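Local atomic coordinates of probable transcriptional regulator (Pseudomonas aeruginosa, PDB entry 2FBI), a protein that probably binds DNA as a dimer through a winged helix-turn-helix domain and regulates transcription, as other MarR-family proteins do. Residues 50-56 with 91-95; 42-46 with 101-105. One frame throughout, in Å; residues are numbered along the deposited sequence. Where two conformers were deposited one is given.

Contact 1 of 2, residues 50-56 with 91-95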
loop_
_atom_site.group_PDB
_atom_site.type_symbol
_atom_site.label_atom_id
_atom_site.label_comp_id
_atom_site.label_asym_id
_atom_site.label_seq_id
_atom_site.Cartn_x
_atom_site.Cartn_y
_atom_site.Cartn_z
ATOM N N GLU A 50 4.735 8.935 -21.810
ATOM C CA GLU A 50 3.350 9.450 -21.792
ATOM C C GLU A 50 2.328 8.294 -21.536
ATOM O O GLU A 50 2.542 7.179 -21.950
ATOM C CB GLU A 50 3.008 10.196 -23.072
ATOM C CG GLU A 50 2.984 9.276 -24.254
ATOM C CD GLU A 50 3.215 9.987 -25.569
ATOM O OE1 GLU A 50 3.735 11.140 -25.607
ATOM O OE2 GLU A 50 2.837 9.380 -26.574
ATOM N N MET A 51 1.257 8.570 -20.795
ATOM C CA MET A 51 0.391 7.463 -20.347
ATOM C C MET A 51 -1.029 7.987 -20.270
ATOM O O MET A 51 -1.278 9.096 -19.830
ATOM C CB MET A 51 0.909 6.910 -18.986
ATOM C CG MET A 51 0.074 5.799 -18.351
ATOM S SD MET A 51 0.929 4.590 -17.328
ATOM C CE MET A 51 2.396 4.202 -18.296
ATOM N N GLU A 52 -1.978 7.165 -20.703
ATOM C CA GLU A 52 -3.393 7.494 -20.526
ATOM C C GLU A 52 -3.717 7.515 -19.010
ATOM O O GLU A 52 -3.194 6.713 -18.219
ATOM C CB GLU A 52 -4.230 6.500 -21.385
ATOM C CG GLU A 52 -5.727 6.712 -21.364
ATOM C CD GLU A 52 -6.367 6.217 -20.069
ATOM O OE1 GLU A 52 -5.919 5.180 -19.561
ATOM O OE2 GLU A 52 -7.334 6.844 -19.589
ATOM N N SER A 53 -4.566 8.449 -18.600
ATOM C CA SER A 53 -4.701 8.805 -17.203
ATOM C C SER A 53 -5.310 7.751 -16.292
ATOM O O SER A 53 -4.918 7.695 -15.130
ATOM C CB SER A 53 -5.428 10.126 -17.047
ATOM O OG SER A 53 -6.759 9.966 -17.493
ATOM N N TYR A 54 -6.214 6.899 -16.787
ATOM C CA TYR A 54 -6.743 5.781 -15.942
ATOM C C TYR A 54 -5.716 4.683 -15.797
ATOM O O TYR A 54 -5.539 4.037 -14.710
ATOM C CB TYR A 54 -8.100 5.226 -16.482
ATOM C CG TYR A 54 -9.314 6.109 -16.122
ATOM C CD1 TYR A 54 -9.530 7.312 -16.755
ATOM C CD2 TYR A 54 -10.227 5.731 -15.130
ATOM C CE1 TYR A 54 -10.594 8.132 -16.427
ATOM C CE2 TYR A 54 -11.332 6.557 -14.795
ATOM C CZ TYR A 54 -11.517 7.732 -15.462
ATOM O OH TYR A 54 -12.573 8.583 -15.144
ATOM N N GLN A 55 -5.032 4.428 -16.902
ATOM C CA GLN A 55 -3.896 3.498 -16.877
ATOM C C GLN A 55 -2.788 3.939 -15.857
ATOM O O GLN A 55 -2.190 3.092 -15.163
ATOM C CB GLN A 55 -3.329 3.439 -18.281
ATOM C CG GLN A 55 -2.219 2.507 -18.522
ATOM C CD GLN A 55 -2.064 2.190 -20.010
ATOM O OE1 GLN A 55 -2.994 2.359 -20.811
ATOM N NE2 GLN A 55 -0.897 1.700 -20.379
ATOM N N LEU A 56 -2.508 5.244 -15.808
ATOM C CA LEU A 56 -1.508 5.822 -14.911
ATOM C C LEU A 56 -1.937 5.601 -13.448
ATOM O O LEU A 56 -1.140 5.100 -12.616
ATOM C CB LEU A 56 -1.353 7.334 -15.245
ATOM C CG LEU A 56 -0.451 8.230 -14.358
ATOM C CD1 LEU A 56 0.970 7.619 -14.296
ATOM C CD2 LEU A 56 -0.401 9.659 -14.838
ATOM N N ARG A 91 -10.066 10.480 -24.284
ATOM C CA ARG A 91 -8.875 10.012 -23.597
ATOM C C ARG A 91 -7.982 11.190 -23.238
ATOM O O ARG A 91 -7.832 12.168 -24.002
ATOM C CB ARG A 91 -8.098 9.032 -24.463
ATOM C CG ARG A 91 -8.333 7.588 -24.090
ATOM C CD ARG A 91 -9.592 7.052 -24.705
ATOM N NE ARG A 91 -10.101 5.897 -23.970
ATOM C CZ ARG A 91 -11.355 5.759 -23.552
ATOM N NH1 ARG A 91 -11.685 4.658 -22.903
ATOM N NH2 ARG A 91 -12.272 6.702 -23.792
ATOM N N VAL A 92 -7.394 11.100 -22.061
ATOM C CA VAL A 92 -6.472 12.108 -21.631
ATOM C C VAL A 92 -5.151 11.426 -21.284
ATOM O O VAL A 92 -5.089 10.561 -20.401
ATOM C CB VAL A 92 -7.017 12.877 -20.441
ATOM C CG1 VAL A 92 -5.951 13.857 -19.921
ATOM C CG2 VAL A 92 -8.346 13.556 -20.810
ATOM N N TYR A 93 -4.126 11.821 -22.034
ATOM C CA TYR A 93 -2.729 11.452 -21.790
ATOM C C TYR A 93 -1.937 12.414 -20.929
ATOM O O TYR A 93 -2.126 13.639 -20.925
ATOM C CB TYR A 93 -1.990 11.253 -23.115
ATOM C CG TYR A 93 -2.368 9.949 -23.707
ATOM C CD1 TYR A 93 -3.682 9.726 -24.164
ATOM C CD2 TYR A 93 -1.451 8.923 -23.783
ATOM C CE1 TYR A 93 -4.036 8.506 -24.696
ATOM C CE2 TYR A 93 -1.796 7.715 -24.337
ATOM C CZ TYR A 93 -3.080 7.516 -24.776
ATOM O OH TYR A 93 -3.415 6.288 -25.272
ATOM N N VAL A 94 -1.017 11.830 -20.198
ATOM C CA VAL A 94 -0.224 12.602 -19.275
ATOM C C VAL A 94 1.276 12.349 -19.574
ATOM O O VAL A 94 1.691 11.230 -19.844
ATOM C CB VAL A 94 -0.538 12.264 -17.774
ATOM C CG1 VAL A 94 0.106 13.254 -16.891
ATOM C CG2 VAL A 94 -2.066 12.234 -17.462
ATOM N N ASN A 95 2.073 13.404 -19.482
ATOM C CA ASN A 95 3.539 13.231 -19.515
ATOM C C ASN A 95 4.320 14.220 -18.631
ATOM O O ASN A 95 3.815 15.275 -18.213
ATOM C CB ASN A 95 4.057 13.191 -20.973
ATOM C CG ASN A 95 3.911 14.511 -21.678
ATOM O OD1 ASN A 95 2.912 14.768 -22.341
ATOM N ND2 ASN A 95 4.935 15.367 -21.559
HETATM O O HOH W 1 -8.078 9.175 -19.924
#

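Contact 2 of 2, residues 42-46 with 101-105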
loop_
_atom_site.group_PDB
_atom_site.type_symbol
_atom_site.label_atom_id
_atom_site.label_comp_id
_atom_site.label_asym_id
_atom_site.label_seq_id
_atom_site.Cartn_x
_atom_site.Cartn_y
_atom_site.Cartn_z
ATOM N N ILE A 42 5.350 10.538 -10.912
ATOM C CA ILE A 42 6.580 10.976 -11.596
ATOM C C ILE A 42 7.433 9.769 -12.017
ATOM O O ILE A 42 7.865 9.682 -13.166
ATOM C CB ILE A 42 7.398 11.937 -10.663
ATOM C CG1 ILE A 42 6.644 13.251 -10.508
ATOM C CG2 ILE A 42 8.810 12.157 -11.247
ATOM C CD1 ILE A 42 7.127 14.151 -9.365
ATOM N N ARG A 43 7.631 8.828 -11.093
ATOM C CA ARG A 43 8.397 7.617 -11.383
ATOM C C ARG A 43 7.850 6.822 -12.574
ATOM O O ARG A 43 8.621 6.327 -13.397
ATOM C CB ARG A 43 8.412 6.672 -10.181
ATOM C CG ARG A 43 9.337 7.080 -9.037
ATOM C CD ARG A 43 10.723 6.717 -9.423
ATOM N NE ARG A 43 11.241 5.590 -8.673
ATOM C CZ ARG A 43 12.141 4.723 -9.140
ATOM N NH1 ARG A 43 12.574 3.780 -8.353
ATOM N NH2 ARG A 43 12.576 4.775 -10.399
ATOM N N ILE A 44 6.527 6.647 -12.637
ATOM C CA ILE A 44 5.919 5.866 -13.768
ATOM C C ILE A 44 5.998 6.622 -15.064
ATOM O O ILE A 44 6.275 6.083 -16.106
ATOM C CB ILE A 44 4.421 5.504 -13.457
ATOM C CG1 ILE A 44 4.389 4.403 -12.394
ATOM C CG2 ILE A 44 3.673 5.030 -14.741
ATOM C CD1 ILE A 44 3.299 4.611 -11.433
ATOM N N LEU A 45 5.706 7.895 -15.018
ATOM C CA LEU A 45 5.783 8.693 -16.224
ATOM C C LEU A 45 7.261 8.833 -16.754
ATOM O O LEU A 45 7.518 8.874 -17.962
ATOM C CB LEU A 45 5.161 10.049 -15.917
ATOM C CG LEU A 45 3.628 10.155 -15.762
ATOM C CD1 LEU A 45 3.227 11.602 -15.430
ATOM C CD2 LEU A 45 2.877 9.651 -17.081
ATOM N N ARG A 46 8.215 8.858 -15.840
ATOM C CA ARG A 46 9.642 8.806 -16.209
ATOM C C ARG A 46 9.990 7.518 -16.944
ATOM O O ARG A 46 10.428 7.536 -18.085
ATOM C CB ARG A 46 10.492 8.950 -14.943
ATOM C CG ARG A 46 12.017 8.840 -15.149
ATOM C CD ARG A 46 12.640 9.898 -16.090
ATOM N NE ARG A 46 14.124 9.682 -16.053
ATOM C CZ ARG A 46 15.042 10.603 -16.346
ATOM N NH1 ARG A 46 16.324 10.271 -16.278
ATOM N NH2 ARG A 46 14.698 11.832 -16.729
ATOM N N GLN A 101 10.985 16.339 -15.637
ATOM C CA GLN A 101 12.122 15.435 -15.909
ATOM C C GLN A 101 13.372 15.837 -15.124
ATOM O O GLN A 101 14.088 14.991 -14.603
ATOM C CB GLN A 101 12.423 15.425 -17.401
ATOM C CG GLN A 101 11.307 14.803 -18.285
ATOM C CD GLN A 101 11.302 13.280 -18.230
ATOM O OE1 GLN A 101 11.994 12.692 -17.417
ATOM N NE2 GLN A 101 10.519 12.648 -19.083
ATOM N N GLN A 102 13.581 17.146 -14.971
ATOM C CA GLN A 102 14.769 17.660 -14.253
ATOM C C GLN A 102 14.565 17.511 -12.759
ATOM O O GLN A 102 15.501 17.278 -12.015
ATOM C CB GLN A 102 15.035 19.137 -14.612
ATOM C CG GLN A 102 16.369 19.693 -14.034
ATOM C CD GLN A 102 17.613 18.948 -14.530
ATOM O OE1 GLN A 102 17.671 18.428 -15.637
ATOM N NE2 GLN A 102 18.626 18.942 -13.711
ATOM N N CYS A 103 13.319 17.655 -12.318
ATOM C CA CYS A 103 12.886 17.268 -10.977
ATOM C C CYS A 103 13.242 15.807 -10.694
ATOM O O CYS A 103 13.936 15.492 -9.720
ATOM C CB CYS A 103 11.355 17.480 -10.882
ATOM S SG CYS A 103 10.728 17.215 -9.289
ATOM N N PHE A 104 12.785 14.902 -11.559
ATOM C CA PHE A 104 13.159 13.501 -11.376
ATOM C C PHE A 104 14.716 13.365 -11.245
ATOM O O PHE A 104 15.231 12.761 -10.300
ATOM C CB PHE A 104 12.665 12.579 -12.503
ATOM C CG PHE A 104 13.207 11.180 -12.360
ATOM C CD1 PHE A 104 12.513 10.219 -11.585
ATOM C CD2 PHE A 104 14.444 10.831 -12.928
ATOM C CE1 PHE A 104 13.051 8.909 -11.406
ATOM C CE2 PHE A 104 14.999 9.526 -12.769
ATOM C CZ PHE A 104 14.302 8.561 -11.997
ATOM N N VAL A 105 15.448 13.956 -12.193
ATOM C CA VAL A 105 16.942 13.862 -12.174
ATOM C C VAL A 105 17.558 14.330 -10.837
ATOM O O VAL A 105 18.329 13.610 -10.224
ATOM C CB VAL A 105 17.584 14.602 -13.387
ATOM C CG1 VAL A 105 19.126 14.689 -13.229
ATOM C CG2 VAL A 105 17.218 13.928 -14.695
HETATM O O HOH W 2 10.046 9.814 -19.701
#

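Contact 1 of 2, residues 50-56 with 91-95
M51 and V94 form an antiparallel hydrogen-bonded pair: M51 N donates to V94 O at 2.9 Å, and V94 N to M51 O at 2.8 Å. The next pair, E52 and Y93, is non-hydrogen-bonded. E52 CB sits over one face of the Y93 ring, 3.9 Å from its centroid and 19° off the normal, a CH-pi contact. E52 is the N-cap residue of helix 53-59: with CG anti to the backbone N (chi1 -178°) and the chain bent at chi2, its carboxylate folds back to accept from backbone N-H groups of the first turn. OE1 accepts from Q55 N on the syn side, whereas Y54 N meets OE2 from above the carboxylate plane. A water accepts from V92 N and bonds to S53 OG. S53 N donates to V92 O at 2.8 Å, carrying the pairing into the helix. On the face shared by M51 and V94, L56 CD2 packs crosswise 3.9 Å from V94 CB. Strand 51-52 thus adds a short third strand to the hairpin 80-85/91-96, the wing of a MarR-type winged helix-turn-helix domain. L71 of helix 64-76 and L45 of helix 36-48 close over V94, while W83 of strand 80-85 meets the Y93 ring.

Contact 2 of 2, residues 42-46 with 101-105
R46 lies across F104, and the two side chains cross at about a right angle. The aliphatic part of the arginine makes the first contact: CG stands 3.6 Å from the centroid of the F104 ring and almost exactly on its normal, a CH-pi contact centred on the face. Further out the chain runs over the ring's rim, where R46 NE comes 3.3 Å from F104 CD2. The guanidinium thus turns one face to that rim, but its plane is inclined by 28° to the ring, so the overlap is partial and tilted. The arginine chain leaves CA beside the carbonyl carbon and turns once, at chi2, to lie over the ring.

The polar end is fixed separately. R46 NH2 donates to Q101 OE1 at 2.9 Å with an N-H...O angle of 165°, and the oxygen lies close to the guanidinium plane; relative to the amide's carbonyl plane the donor is tilted well out. Q101 is bent at chi2, which brings its amide back to the arginine. The same amide uses NE2 to donate to a water that in turn donates to R46 O, so Q101 is tied to both side chain and backbone of R46.

At the ring's edge R43 CD approaches F104 CE1 to 3.8 Å, while R43 NH1 is hydrogen-bonded to R7 O of the second subunit. I42 CG2 packs 4.1 Å from F104 CB. The axes of the short segments come within 10.5 Å at an angle of 108°, a steep crossing bridged by long side chains. In MarR-family dimers the long helix after the wing, here 98-122, connects the DNA-binding domain to the dimerisation helices; R43's bond is consistent with a place near that interface.

Following the chain from the N terminus, helix 36-48 supplies the first side of contact 2, and strand 51-52 with the start of helix 53-59 supplies the first side of contact 1. Helix 64-76 and strand 80-85 come next, before strand 91-96 returns to close contact 1, a loop with 34 residues between its segments. Helix 98-122 then closes contact 2 across 54 residues, so contact 1 is nested inside it. The centres lie about 15 Å apart, yet the contacts touch: V94 O is 3.4 Å from L45 CD2, and M51 SD is 3.8 Å from I44 CG2. Helix 36-48 therefore packs against the sheet as well as against helix 98-122.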